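PDB 4MJK: CRISPR protein from Archaeoglobus fulgidus, which is probably the Cas5 subunit of a type I-A CRISPR Cascade complex; Cas5 proteins typically bind the 5' end of the guide RNA. Local coordinates for residues L66-W71 / E258-R263; G70-N75 / S175-F180; T168-L173 / A252-G257; V186-I191 / C242-G247. One frame throughout, in Å; residues are numbered along the deposited sequence.

Contact 1: L66-W71 / E258-R263; sequences LLAIGW and EVVIGR
Arg263 reaches Leu66 because its CG is tucked between its own backbone N and carbonyl carbon (chi1 63°) while the chain from CG to NE runs extended, carrying the guanidinium past Leu67 to the Leu66 carbonyl. There it grips side-on: Arg263 NE and NH2 both donate to Leu66 O, each at 2.9 Å, and the oxygen lies in the guanidinium plane. Sharing one acceptor leaves both bonds somewhat bent, but fixes the rotation of the group; NH2 also donates to Glu206 O. Beside this grip, Arg263 N donates to Leu67 O at 2.8 Å, and Gly262 CA adds a CA-H...O contact to Leu67 O at 3.2 Å.

Direct backbone bonding between the segments stops here. A water takes over, accepting from Ile69 N at 3.0 Å and donating to Ile261 O at 2.8 Å. Side chains fill the next interval: Val260 CG1 meets Ala68 CB at 3.9 Å, and Val260 CG2, anti to its own backbone N, lies 3.6 Å from Gly70 N. A CB on Gly70 would collide with that methyl, and one on Gly262 would strike Ala68 CB.

Strands 66-73 and 258-263 are the outermost strands of a six-stranded antiparallel sheet, so the contact brings its two edges together. On the far flank, strand 127-134 bonds to 66-71, where Leu67 and Ala68 both face Val133 in a classic beta bulge; Tyr253 of strand 250-255 packs on Leu67 and Ala68, and helix 33-46 touches Leu66 and Ile69 through Leu37 and Pro33.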
loop_
_atom_site.group_PDB
_atom_site.type_symbol
_atom_site.label_atom_id
_atom_site.label_comp_id
_atom_site.label_asym_id
_atom_site.label_seq_id
_atom_site.Cartn_x
_atom_site.Cartn_y
_atom_site.Cartn_z
ATOM N N LEU A 66 -26.126 17.071 3.538
ATOM C CA LEU A 66 -24.818 17.239 4.169
ATOM C C LEU A 66 -24.532 18.696 4.513
ATOM O O LEU A 66 -24.631 19.562 3.662
ATOM C CB LEU A 66 -23.711 16.705 3.256
ATOM C CG LEU A 66 -22.285 16.654 3.828
ATOM C CD1 LEU A 66 -22.131 15.554 4.876
ATOM C CD2 LEU A 66 -21.281 16.439 2.698
ATOM N N LEU A 67 -24.157 18.957 5.761
ATOM C CA LEU A 67 -23.745 20.291 6.174
ATOM C C LEU A 67 -22.222 20.420 6.246
ATOM O O LEU A 67 -21.677 21.496 6.010
ATOM C CB LEU A 67 -24.345 20.624 7.536
ATOM C CG LEU A 67 -25.873 20.714 7.491
ATOM C CD1 LEU A 67 -26.428 21.055 8.872
ATOM C CD2 LEU A 67 -26.322 21.723 6.430
ATOM N N ALA A 68 -21.548 19.323 6.595
ATOM C CA ALA A 68 -20.098 19.369 6.777
ATOM C C ALA A 68 -19.482 18.007 6.577
ATOM O O ALA A 68 -20.080 16.994 6.924
ATOM C CB ALA A 68 -19.766 19.886 8.173
ATOM N N ILE A 69 -18.267 17.983 6.030
ATOM C CA ILE A 69 -17.472 16.767 6.024
ATOM C C ILE A 69 -16.012 17.139 6.103
ATOM O O ILE A 69 -15.499 17.841 5.232
ATOM C CB ILE A 69 -17.737 15.884 4.788
ATOM C CG1 ILE A 69 -16.798 14.665 4.804
ATOM C CG2 ILE A 69 -17.572 16.679 3.504
ATOM C CD1 ILE A 69 -17.160 13.596 3.756
ATOM N N GLY A 70 -15.363 16.703 7.176
ATOM C CA GLY A 70 -13.948 16.961 7.407
ATOM C C GLY A 70 -13.293 15.689 7.915
ATOM O O GLY A 70 -13.984 14.751 8.321
ATOM N N TRP A 71 -11.965 15.648 7.905
ATOM C CA TRP A 71 -11.254 14.451 8.306
ATOM C C TRP A 71 -9.859 14.825 8.751
ATOM O O TRP A 71 -9.368 15.913 8.438
ATOM C CB TRP A 71 -11.174 13.447 7.143
ATOM C CG TRP A 71 -10.531 14.032 5.910
ATOM C CD1 TRP A 71 -9.214 13.944 5.545
ATOM C CD2 TRP A 71 -11.171 14.832 4.908
ATOM N NE1 TRP A 71 -9.004 14.631 4.368
ATOM C CE2 TRP A 71 -10.194 15.189 3.964
ATOM C CE3 TRP A 71 -12.488 15.277 4.723
ATOM C CZ2 TRP A 71 -10.483 15.950 2.840
ATOM C CZ3 TRP A 71 -12.777 16.041 3.599
ATOM C CH2 TRP A 71 -11.776 16.374 2.678
ATOM N N GLU A 258 -14.345 18.336 19.248
ATOM C CA GLU A 258 -14.237 18.132 17.805
ATOM C C GLU A 258 -14.964 19.246 17.070
ATOM O O GLU A 258 -16.154 19.481 17.301
ATOM C CB GLU A 258 -14.835 16.789 17.398
ATOM C CG GLU A 258 -14.397 15.589 18.259
ATOM C CD GLU A 258 -12.905 15.284 18.151
ATOM O OE1 GLU A 258 -12.384 15.184 17.018
ATOM O OE2 GLU A 258 -12.250 15.137 19.208
ATOM N N VAL A 259 -14.251 19.924 16.180
ATOM C CA VAL A 259 -14.834 21.022 15.415
ATOM C C VAL A 259 -14.622 20.835 13.918
ATOM O O VAL A 259 -13.505 20.636 13.457
ATOM C CB VAL A 259 -14.234 22.381 15.824
ATOM C CG1 VAL A 259 -14.931 23.522 15.069
ATOM C CG2 VAL A 259 -14.352 22.587 17.331
ATOM N N VAL A 260 -15.698 20.888 13.148
ATOM C CA VAL A 260 -15.537 20.813 11.713
ATOM C C VAL A 260 -16.275 21.970 11.034
ATOM O O VAL A 260 -17.347 22.375 11.462
ATOM C CB VAL A 260 -16.011 19.460 11.164
ATOM C CG1 VAL A 260 -17.536 19.306 11.313
ATOM C CG2 VAL A 260 -15.569 19.305 9.725
ATOM N N ILE A 261 -15.686 22.499 9.975
ATOM C CA ILE A 261 -16.269 23.635 9.269
ATOM C C ILE A 261 -17.098 23.143 8.090
ATOM O O ILE A 261 -16.643 22.309 7.312
ATOM C CB ILE A 261 -15.169 24.591 8.769
ATOM C CG1 ILE A 261 -14.407 25.187 9.950
ATOM C CG2 ILE A 261 -15.761 25.727 7.918
ATOM C CD1 ILE A 261 -13.066 25.762 9.552
ATOM N N GLY A 262 -18.320 23.652 7.965
ATOM C CA GLY A 262 -19.171 23.292 6.845
ATOM C C GLY A 262 -20.026 24.468 6.401
ATOM O O GLY A 262 -19.714 25.619 6.697
ATOM N N ARG A 263 -21.104 24.179 5.683
ATOM C CA ARG A 263 -21.965 25.231 5.173
ATOM C C ARG A 263 -23.108 25.464 6.135
ATOM O O ARG A 263 -23.449 24.590 6.935
ATOM C CB ARG A 263 -22.521 24.863 3.791
ATOM C CG ARG A 263 -23.400 23.626 3.778
ATOM C CD ARG A 263 -24.083 23.433 2.430
ATOM N NE ARG A 263 -24.655 22.099 2.287
ATOM C CZ ARG A 263 -25.376 21.698 1.242
ATOM N NH1 ARG A 263 -25.638 22.535 0.250
ATOM N NH2 ARG A 263 -25.847 20.461 1.191
HETATM O O HOH W 1 -17.198 20.607 5.207
#

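Contact 2: G70-N75 / S175-F180; sequences GWKALN and STDYSF
Trp71 and Ser179 are joined by one nearly straight backbone bond, Ser179 N to Trp71 O at 3.0 Å (173°), and the return bond from Trp71 N goes to Ser179 OG at 3.1 Å instead of a carbonyl. That hydroxyl, set between the serine N and carbonyl carbon (chi1 68°), sits 3.0 Å above the indole plane of Trp71 and over its centre, while Ser179 CB makes a CH-pi contact with the six-membered ring. With a leucine at Trp71 the flat surface beneath Ser179 would be lost, and a gap would probably open among Tyr30, Trp130 and Tyr228, which also pack on the indole.

Lys72 runs extended across Tyr178, its CD 4.0 Å from the centroid over the ring face, whereas Trp71 N approaches the same ring at its edge. Beyond the ring, Lys72 NZ forms a salt bridge with Asp177 OD1 at 2.9 Å, meeting it from above the carboxylate plane, and a weak bond to OD2.

The contact joins strand 66-73 to the loop after strand 174-176, where Thr176 OG1 accepts from Tyr178 N in an ST turn. Glu258 supplies a second carboxylate to Lys72 NZ and also bonds Tyr178 OH. Two acids around one largely buried lysine would be expected to stabilise its positive charge.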
loop_
_atom_site.group_PDB
_atom_site.type_symbol
_atom_site.label_atom_id
_atom_site.label_comp_id
_atom_site.label_asym_id
_atom_site.label_seq_id
_atom_site.Cartn_x
_atom_site.Cartn_y
_atom_site.Cartn_z
ATOM N N GLY A 70 -15.363 16.703 7.176
ATOM C CA GLY A 70 -13.948 16.961 7.407
ATOM C C GLY A 70 -13.293 15.689 7.915
ATOM O O GLY A 70 -13.984 14.751 8.321
ATOM N N TRP A 71 -11.965 15.648 7.905
ATOM C CA TRP A 71 -11.254 14.451 8.306
ATOM C C TRP A 71 -9.859 14.825 8.751
ATOM O O TRP A 71 -9.368 15.913 8.438
ATOM C CB TRP A 71 -11.174 13.447 7.143
ATOM C CG TRP A 71 -10.531 14.032 5.910
ATOM C CD1 TRP A 71 -9.214 13.944 5.545
ATOM C CD2 TRP A 71 -11.171 14.832 4.908
ATOM N NE1 TRP A 71 -9.004 14.631 4.368
ATOM C CE2 TRP A 71 -10.194 15.189 3.964
ATOM C CE3 TRP A 71 -12.488 15.277 4.723
ATOM C CZ2 TRP A 71 -10.483 15.950 2.840
ATOM C CZ3 TRP A 71 -12.777 16.041 3.599
ATOM C CH2 TRP A 71 -11.776 16.374 2.678
ATOM N N LYS A 72 -9.237 13.919 9.504
ATOM C CA LYS A 72 -7.866 14.088 9.949
ATOM C C LYS A 72 -7.230 12.729 10.203
ATOM O O LYS A 72 -7.918 11.767 10.562
ATOM C CB LYS A 72 -7.801 14.941 11.221
ATOM C CG LYS A 72 -8.430 14.281 12.422
ATOM C CD LYS A 72 -8.528 15.232 13.603
ATOM C CE LYS A 72 -9.237 14.556 14.774
ATOM N NZ LYS A 72 -9.388 15.455 15.985
ATOM N N ALA A 73 -5.919 12.658 10.008
ATOM C CA ALA A 73 -5.167 11.439 10.270
ATOM C C ALA A 73 -5.048 11.318 11.776
ATOM O O ALA A 73 -4.945 12.327 12.451
ATOM C CB ALA A 73 -3.777 11.516 9.625
ATOM N N LEU A 74 -5.098 10.091 12.293
ATOM C CA LEU A 74 -4.896 9.844 13.712
ATOM C C LEU A 74 -3.475 9.373 13.977
ATOM O O LEU A 74 -2.919 9.631 15.040
ATOM C CB LEU A 74 -5.904 8.797 14.226
ATOM C CG LEU A 74 -7.373 9.219 14.024
ATOM C CD1 LEU A 74 -8.363 8.115 14.408
ATOM C CD2 LEU A 74 -7.657 10.490 14.796
ATOM N N ASN A 75 -2.870 8.690 13.014
ATOM C CA ASN A 75 -1.569 8.078 13.270
ATOM C C ASN A 75 -0.775 7.821 11.997
ATOM O O ASN A 75 0.062 6.926 11.952
ATOM C CB ASN A 75 -1.762 6.740 13.985
ATOM C CG ASN A 75 -2.372 5.699 13.077
ATOM O OD1 ASN A 75 -2.981 6.041 12.061
ATOM N ND2 ASN A 75 -2.181 4.429 13.401
ATOM N N SER A 175 -10.933 27.004 16.681
ATOM C CA SER A 175 -9.766 26.188 16.357
ATOM C C SER A 175 -10.251 24.835 15.821
ATOM O O SER A 175 -11.286 24.329 16.249
ATOM C CB SER A 175 -8.871 25.997 17.575
ATOM O OG SER A 175 -9.595 25.346 18.599
ATOM N N THR A 176 -9.523 24.269 14.866
ATOM C CA THR A 176 -9.919 22.989 14.268
ATOM C C THR A 176 -8.686 22.186 13.919
ATOM O O THR A 176 -7.644 22.751 13.594
ATOM C CB THR A 176 -10.835 23.147 13.008
ATOM O OG1 THR A 176 -11.285 21.855 12.562
ATOM C CG2 THR A 176 -10.104 23.836 11.856
ATOM N N ASP A 177 -8.791 20.870 14.041
ATOM C CA ASP A 177 -7.748 19.985 13.554
ATOM C C ASP A 177 -8.301 19.072 12.456
ATOM O O ASP A 177 -7.667 18.091 12.083
ATOM C CB ASP A 177 -7.068 19.201 14.695
ATOM C CG ASP A 177 -8.039 18.414 15.539
ATOM O OD1 ASP A 177 -9.179 18.198 15.120
ATOM O OD2 ASP A 177 -7.649 17.974 16.637
ATOM N N TYR A 178 -9.475 19.429 11.928
ATOM C CA TYR A 178 -10.040 18.757 10.750
ATOM C C TYR A 178 -9.861 19.564 9.478
ATOM O O TYR A 178 -9.836 20.800 9.517
ATOM C CB TYR A 178 -11.534 18.543 10.930
ATOM C CG TYR A 178 -11.893 17.454 11.898
ATOM C CD1 TYR A 178 -12.072 17.739 13.245
ATOM C CD2 TYR A 178 -12.080 16.152 11.461
ATOM C CE1 TYR A 178 -12.421 16.753 14.150
ATOM C CE2 TYR A 178 -12.420 15.148 12.353
ATOM C CZ TYR A 178 -12.600 15.464 13.698
ATOM O OH TYR A 178 -12.942 14.491 14.590
ATOM N N SER A 179 -9.792 18.866 8.345
ATOM C CA SER A 179 -9.802 19.525 7.051
ATOM C C SER A 179 -11.028 20.428 6.948
ATOM O O SER A 179 -12.032 20.215 7.637
ATOM C CB SER A 179 -9.804 18.478 5.920
ATOM O OG SER A 179 -11.040 17.762 5.896
ATOM N N PHE A 180 -10.959 21.441 6.090
ATOM C CA PHE A 180 -12.097 22.319 5.899
ATOM C C PHE A 180 -12.093 22.955 4.522
ATOM O O PHE A 180 -11.041 23.159 3.928
ATOM C CB PHE A 180 -12.110 23.410 6.967
ATOM C CG PHE A 180 -10.834 24.212 7.037
ATOM C CD1 PHE A 180 -9.774 23.790 7.841
ATOM C CD2 PHE A 180 -10.699 25.397 6.311
ATOM C CE1 PHE A 180 -8.612 24.523 7.923
ATOM C CE2 PHE A 180 -9.530 26.147 6.391
ATOM C CZ PHE A 180 -8.486 25.703 7.191
#

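Contact 3: T168-L173 / A252-G257; sequences TQKDGL and AYEAGG
Gln169 and Tyr253 lie side by side and point the same way, with amide and ring planes 32° apart. Gln169 CG, anti to its own backbone N (chi1 -162°), runs beside the ring, 3.7 Å from Tyr253 CE1, and the extended chain brings Gln169 OE1 to 2.9 Å from Tyr253 OH. The phenol hydroxyl has its main partner in Arg263 O, to which it is hydrogen-bonded. Replacing Tyr253 with a valine would probably leave Arg263 O without that mate and open a gap beside Leu67, Ala68 and Met1.

The pair occupies a non-hydrogen-bonded site between two antiparallel strands, 157-170 and 250-255, neighbours in the main six-stranded sheet; 250-255 then turns through Gly256 and Gly257 into 258-263, forming a beta hairpin. Hydrogen-bonded pairs lie on either side of the Gln169-Tyr253 site. Thr168 N donates to Glu254 O at 2.8 Å and Glu254 N returns a bond to Thr168 O at 2.9 Å, while Lys170 N and Ala252 O meet at 2.8 Å, with Ala252 N bonding back to Lys170 O.

On the face opposite Gln169 and Tyr253, the side chains of Lys170 and Glu254 cross each other. The lysine bends at chi2 and chi4, whereas the glutamate is extended, and this diagonal meeting across the strands yields a weak salt bridge of 3.1 Å from Lys170 NZ to Glu254 OE1.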
loop_
_atom_site.group_PDB
_atom_site.type_symbol
_atom_site.label_atom_id
_atom_site.label_comp_id
_atom_site.label_asym_id
_atom_site.label_seq_id
_atom_site.Cartn_x
_atom_site.Cartn_y
_atom_site.Cartn_z
ATOM N N THR A 168 -23.264 21.584 17.961
ATOM C CA THR A 168 -23.640 22.984 18.123
ATOM C C THR A 168 -23.096 23.787 16.947
ATOM O O THR A 168 -21.954 23.582 16.532
ATOM C CB THR A 168 -23.029 23.567 19.410
ATOM O OG1 THR A 168 -23.502 22.827 20.539
ATOM C CG2 THR A 168 -23.404 25.031 19.571
ATOM N N GLN A 169 -23.899 24.702 16.411
ATOM C CA GLN A 169 -23.454 25.534 15.296
ATOM C C GLN A 169 -22.868 26.840 15.819
ATOM O O GLN A 169 -23.521 27.550 16.587
ATOM C CB GLN A 169 -24.619 25.828 14.350
ATOM C CG GLN A 169 -24.197 26.316 12.968
ATOM C CD GLN A 169 -25.380 26.547 12.036
ATOM O OE1 GLN A 169 -25.283 26.340 10.823
ATOM N NE2 GLN A 169 -26.501 26.982 12.598
ATOM N N LYS A 170 -21.642 27.156 15.402
ATOM C CA LYS A 170 -20.968 28.389 15.814
ATOM C C LYS A 170 -20.425 29.142 14.600
ATOM O O LYS A 170 -20.273 28.572 13.521
ATOM C CB LYS A 170 -19.808 28.072 16.763
ATOM C CG LYS A 170 -20.172 27.198 17.971
ATOM C CD LYS A 170 -20.424 28.031 19.228
ATOM C CE LYS A 170 -20.803 27.157 20.431
ATOM N NZ LYS A 170 -19.686 26.259 20.863
ATOM N N ASP A 171 -20.145 30.432 14.766
ATOM C CA ASP A 171 -19.341 31.148 13.778
ATOM C C ASP A 171 -18.298 32.026 14.475
ATOM O O ASP A 171 -18.157 31.966 15.698
ATOM C CB ASP A 171 -20.203 31.921 12.771
ATOM C CG ASP A 171 -21.060 32.988 13.424
ATOM O OD1 ASP A 171 -20.695 33.458 14.521
ATOM O OD2 ASP A 171 -22.094 33.357 12.826
ATOM N N GLY A 172 -17.540 32.803 13.712
ATOM C CA GLY A 172 -16.454 33.566 14.301
ATOM C C GLY A 172 -15.158 32.769 14.355
ATOM O O GLY A 172 -14.910 31.911 13.499
ATOM N N LEU A 173 -14.332 33.047 15.356
ATOM C CA LEU A 173 -13.024 32.426 15.451
ATOM C C LEU A 173 -13.084 31.088 16.199
ATOM O O LEU A 173 -13.607 30.999 17.304
ATOM C CB LEU A 173 -12.034 33.375 16.121
ATOM C CG LEU A 173 -10.578 32.904 16.123
ATOM C CD1 LEU A 173 -9.974 32.970 14.710
ATOM C CD2 LEU A 173 -9.781 33.741 17.084
ATOM N N ALA A 252 -19.121 26.680 11.793
ATOM C CA ALA A 252 -18.381 25.641 12.480
ATOM C C ALA A 252 -19.354 24.768 13.265
ATOM O O ALA A 252 -20.278 25.281 13.908
ATOM C CB ALA A 252 -17.374 26.272 13.420
ATOM N N TYR A 253 -19.160 23.453 13.213
ATOM C CA TYR A 253 -20.011 22.535 13.962
ATOM C C TYR A 253 -19.172 21.834 15.004
ATOM O O TYR A 253 -18.108 21.297 14.694
ATOM C CB TYR A 253 -20.686 21.517 13.037
ATOM C CG TYR A 253 -21.626 22.159 12.062
ATOM C CD1 TYR A 253 -22.969 22.346 12.376
ATOM C CD2 TYR A 253 -21.171 22.620 10.830
ATOM C CE1 TYR A 253 -23.836 22.959 11.482
ATOM C CE2 TYR A 253 -22.032 23.224 9.925
ATOM C CZ TYR A 253 -23.360 23.399 10.265
ATOM O OH TYR A 253 -24.213 24.010 9.375
ATOM N N GLU A 254 -19.638 21.863 16.248
ATOM C CA GLU A 254 -18.829 21.396 17.361
ATOM C C GLU A 254 -19.532 20.330 18.183
ATOM O O GLU A 254 -20.735 20.421 18.451
ATOM C CB GLU A 254 -18.399 22.573 18.260
ATOM C CG GLU A 254 -17.627 22.134 19.512
ATOM C CD GLU A 254 -16.959 23.296 20.247
ATOM O OE1 GLU A 254 -17.339 24.461 19.993
ATOM O OE2 GLU A 254 -16.053 23.040 21.078
ATOM N N ALA A 255 -18.769 19.308 18.559
ATOM C CA ALA A 255 -19.224 18.285 19.489
ATOM C C ALA A 255 -18.080 18.036 20.454
ATOM O O ALA A 255 -17.075 17.418 20.094
ATOM C CB ALA A 255 -19.584 16.999 18.748
ATOM N N GLY A 256 -18.218 18.527 21.680
ATOM C CA GLY A 256 -17.115 18.449 22.617
ATOM C C GLY A 256 -15.944 19.197 22.023
ATOM O O GLY A 256 -16.089 20.345 21.606
ATOM N N GLY A 257 -14.784 18.552 21.962
ATOM C CA GLY A 257 -13.608 19.201 21.407
ATOM C C GLY A 257 -13.496 19.132 19.889
ATOM O O GLY A 257 -12.645 19.794 19.303
#

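Contact 4: V186-I191 / C242-G247; sequences VELRGI and CLVEVG
A classic beta bulge interrupts the pairing of strand 186-193 with strand 241-246, where Arg189 and Gly190 both face Leu243. Strand 186-193 is an outer strand of a small three-stranded antiparallel sheet, and 241-246 is its middle one. At the bulge, Leu243 O accepts from Arg189 N at 2.9 Å through a bent bond (132°), and from Gly190 N through a long, weak one at 3.4 Å. The extra residue has a near-helical backbone at Arg189 and shifts the register by one. Regular pairing resumes beyond it, Leu243 N donating to Gly190 O at 2.8 Å; before it, Glu187 and Glu245 form a hydrogen-bonded pair, with Glu187 N to Glu245 O at 2.9 Å and Glu245 N to Glu187 O at 2.8 Å.

The two faces of the ladder differ in chemistry. Val186, Leu188, Cys242 and Val244 share the apolar one: Val186 CG1 meets Val244 CG1 at 3.7 Å, and Leu188 CD2 packs on Cys242 CB at 3.7 Å. Cys242 SG, placed between its backbone N and carbonyl carbon (chi1 64°), approaches Leu188 CG. Phe180 packs against all four of these residues, and Ile261 of strand 258-263 touches both valines, joining the small sheet to the main one.

The other face carries Glu187, Glu245 and Leu243, and the Arg189 chain, bent at chi2 and chi3, crosses over Glu245 with its guanidinium turned nearly parallel to the carboxylate, the planes 7° apart. Glu245 OE1 lies well out of the guanidinium plane, so no N-H points at it, and its 4.1 Å approach to Arg189 NE is electrostatic only.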
loop_
_atom_site.group_PDB
_atom_site.type_symbol
_atom_site.label_atom_id
_atom_site.label_comp_id
_atom_site.label_asym_id
_atom_site.label_seq_id
_atom_site.Cartn_x
_atom_site.Cartn_y
_atom_site.Cartn_z
ATOM N N VAL A 186 -14.380 31.732 4.785
ATOM C CA VAL A 186 -13.539 30.935 5.656
ATOM C C VAL A 186 -12.128 31.470 5.544
ATOM O O VAL A 186 -11.580 31.526 4.448
ATOM C CB VAL A 186 -13.570 29.442 5.258
ATOM C CG1 VAL A 186 -12.600 28.637 6.125
ATOM C CG2 VAL A 186 -14.984 28.889 5.375
ATOM N N GLU A 187 -11.545 31.894 6.663
ATOM C CA GLU A 187 -10.192 32.437 6.634
ATOM C C GLU A 187 -9.275 31.774 7.651
ATOM O O GLU A 187 -9.533 31.824 8.855
ATOM C CB GLU A 187 -10.219 33.943 6.897
ATOM C CG GLU A 187 -8.849 34.573 6.870
ATOM C CD GLU A 187 -8.890 36.094 7.029
ATOM O OE1 GLU A 187 -9.194 36.812 6.049
ATOM O OE2 GLU A 187 -8.609 36.573 8.141
ATOM N N LEU A 188 -8.198 31.169 7.160
ATOM C CA LEU A 188 -7.184 30.593 8.038
ATOM C C LEU A 188 -6.339 31.715 8.648
ATOM O O LEU A 188 -5.422 32.216 8.008
ATOM C CB LEU A 188 -6.303 29.605 7.256
ATOM C CG LEU A 188 -5.734 28.427 8.057
ATOM C CD1 LEU A 188 -5.056 27.401 7.128
ATOM C CD2 LEU A 188 -4.778 28.919 9.162
ATOM N N ARG A 189 -6.648 32.092 9.888
ATOM C CA ARG A 189 -5.986 33.216 10.570
ATOM C C ARG A 189 -4.544 32.930 11.016
ATOM O O ARG A 189 -3.655 33.797 10.930
ATOM C CB ARG A 189 -6.818 33.652 11.780
ATOM C CG ARG A 189 -8.222 34.107 11.417
ATOM C CD ARG A 189 -8.172 35.457 10.685
ATOM N NE ARG A 189 -7.569 36.476 11.531
ATOM C CZ ARG A 189 -7.036 37.616 11.104
ATOM N NH1 ARG A 189 -7.020 37.930 9.811
ATOM N NH2 ARG A 189 -6.513 38.453 11.988
ATOM N N GLY A 190 -4.319 31.717 11.502
ATOM C CA GLY A 190 -2.999 31.291 11.919
ATOM C C GLY A 190 -2.887 29.779 12.055
ATOM O O GLY A 190 -3.801 29.103 12.535
ATOM N N ILE A 191 -1.761 29.239 11.620
ATOM C CA ILE A 191 -1.483 27.822 11.818
ATOM C C ILE A 191 -0.835 27.646 13.183
ATOM O O ILE A 191 0.209 28.252 13.460
ATOM C CB ILE A 191 -0.541 27.295 10.736
ATOM C CG1 ILE A 191 -1.260 27.326 9.380
ATOM C CG2 ILE A 191 -0.010 25.874 11.101
ATOM C CD1 ILE A 191 -0.398 26.963 8.207
ATOM N N CYS A 242 -5.207 24.582 13.463
ATOM C CA CYS A 242 -5.202 25.988 13.083
ATOM C C CYS A 242 -6.376 26.779 13.642
ATOM O O CYS A 242 -7.409 26.219 14.040
ATOM C CB CYS A 242 -5.128 26.141 11.572
ATOM S SG CYS A 242 -6.551 25.473 10.788
ATOM N N LEU A 243 -6.192 28.095 13.671
ATOM C CA LEU A 243 -7.247 29.028 14.030
ATOM C C LEU A 243 -7.924 29.525 12.762
ATOM O O LEU A 243 -7.266 29.979 11.822
ATOM C CB LEU A 243 -6.661 30.209 14.797
ATOM C CG LEU A 243 -6.036 29.850 16.145
ATOM C CD1 LEU A 243 -5.200 31.020 16.675
ATOM C CD2 LEU A 243 -7.127 29.454 17.142
ATOM N N VAL A 244 -9.240 29.421 12.720
ATOM C CA VAL A 244 -9.958 29.762 11.502
ATOM C C VAL A 244 -11.118 30.683 11.828
ATOM O O VAL A 244 -11.845 30.454 12.803
ATOM C CB VAL A 244 -10.490 28.499 10.797
ATOM C CG1 VAL A 244 -11.195 28.872 9.519
ATOM C CG2 VAL A 244 -9.336 27.536 10.493
ATOM N N GLU A 245 -11.276 31.727 11.023
ATOM C CA GLU A 245 -12.412 32.627 11.154
ATOM C C GLU A 245 -13.493 32.187 10.175
ATOM O O GLU A 245 -13.230 32.012 8.982
ATOM C CB GLU A 245 -11.987 34.063 10.846
ATOM C CG GLU A 245 -12.683 35.120 11.666
ATOM C CD GLU A 245 -11.857 36.414 11.725
ATOM O OE1 GLU A 245 -11.522 36.948 10.638
ATOM O OE2 GLU A 245 -11.516 36.871 12.843
ATOM N N VAL A 246 -14.712 32.016 10.672
ATOM C CA VAL A 246 -15.776 31.446 9.848
ATOM C C VAL A 246 -17.019 32.336 9.827
ATOM O O VAL A 246 -17.567 32.675 10.875
ATOM C CB VAL A 246 -16.147 30.026 10.351
ATOM C CG1 VAL A 246 -17.208 29.397 9.469
ATOM C CG2 VAL A 246 -14.892 29.141 10.384
ATOM N N GLY A 247 -17.454 32.712 8.630
ATOM C CA GLY A 247 -18.660 33.512 8.472
ATOM C C GLY A 247 -19.228 33.335 7.074
ATOM O O GLY A 247 -18.832 32.427 6.360
#

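In the fold
Contacts 1 and 2 share Gly70 and Trp71, their centres about 10 Å apart, and Val259 of contact 1 bonds Thr176 of contact 2, with Val259 O 2.7 Å from Thr176 OG1. Contact 3 adjoins contact 1 through the 250-263 hairpin, centres also about 10 Å apart, with Val260 O 2.7 Å from Tyr253 N. Contacts 3 and 4 both lie farther out, their centres about 18 Å from the chain centre, against about 9 Å for contacts 1 and 2. Contact 4 is tied to contact 2 by Thr176 N and Cys242 O, 3.0 Å apart, and to contact 3 by Gly172 O and Val246 N at 2.8 Å. Ile261 CD1 packs 3.9 Å from Val246 CG2, bringing contact 1 against contact 4.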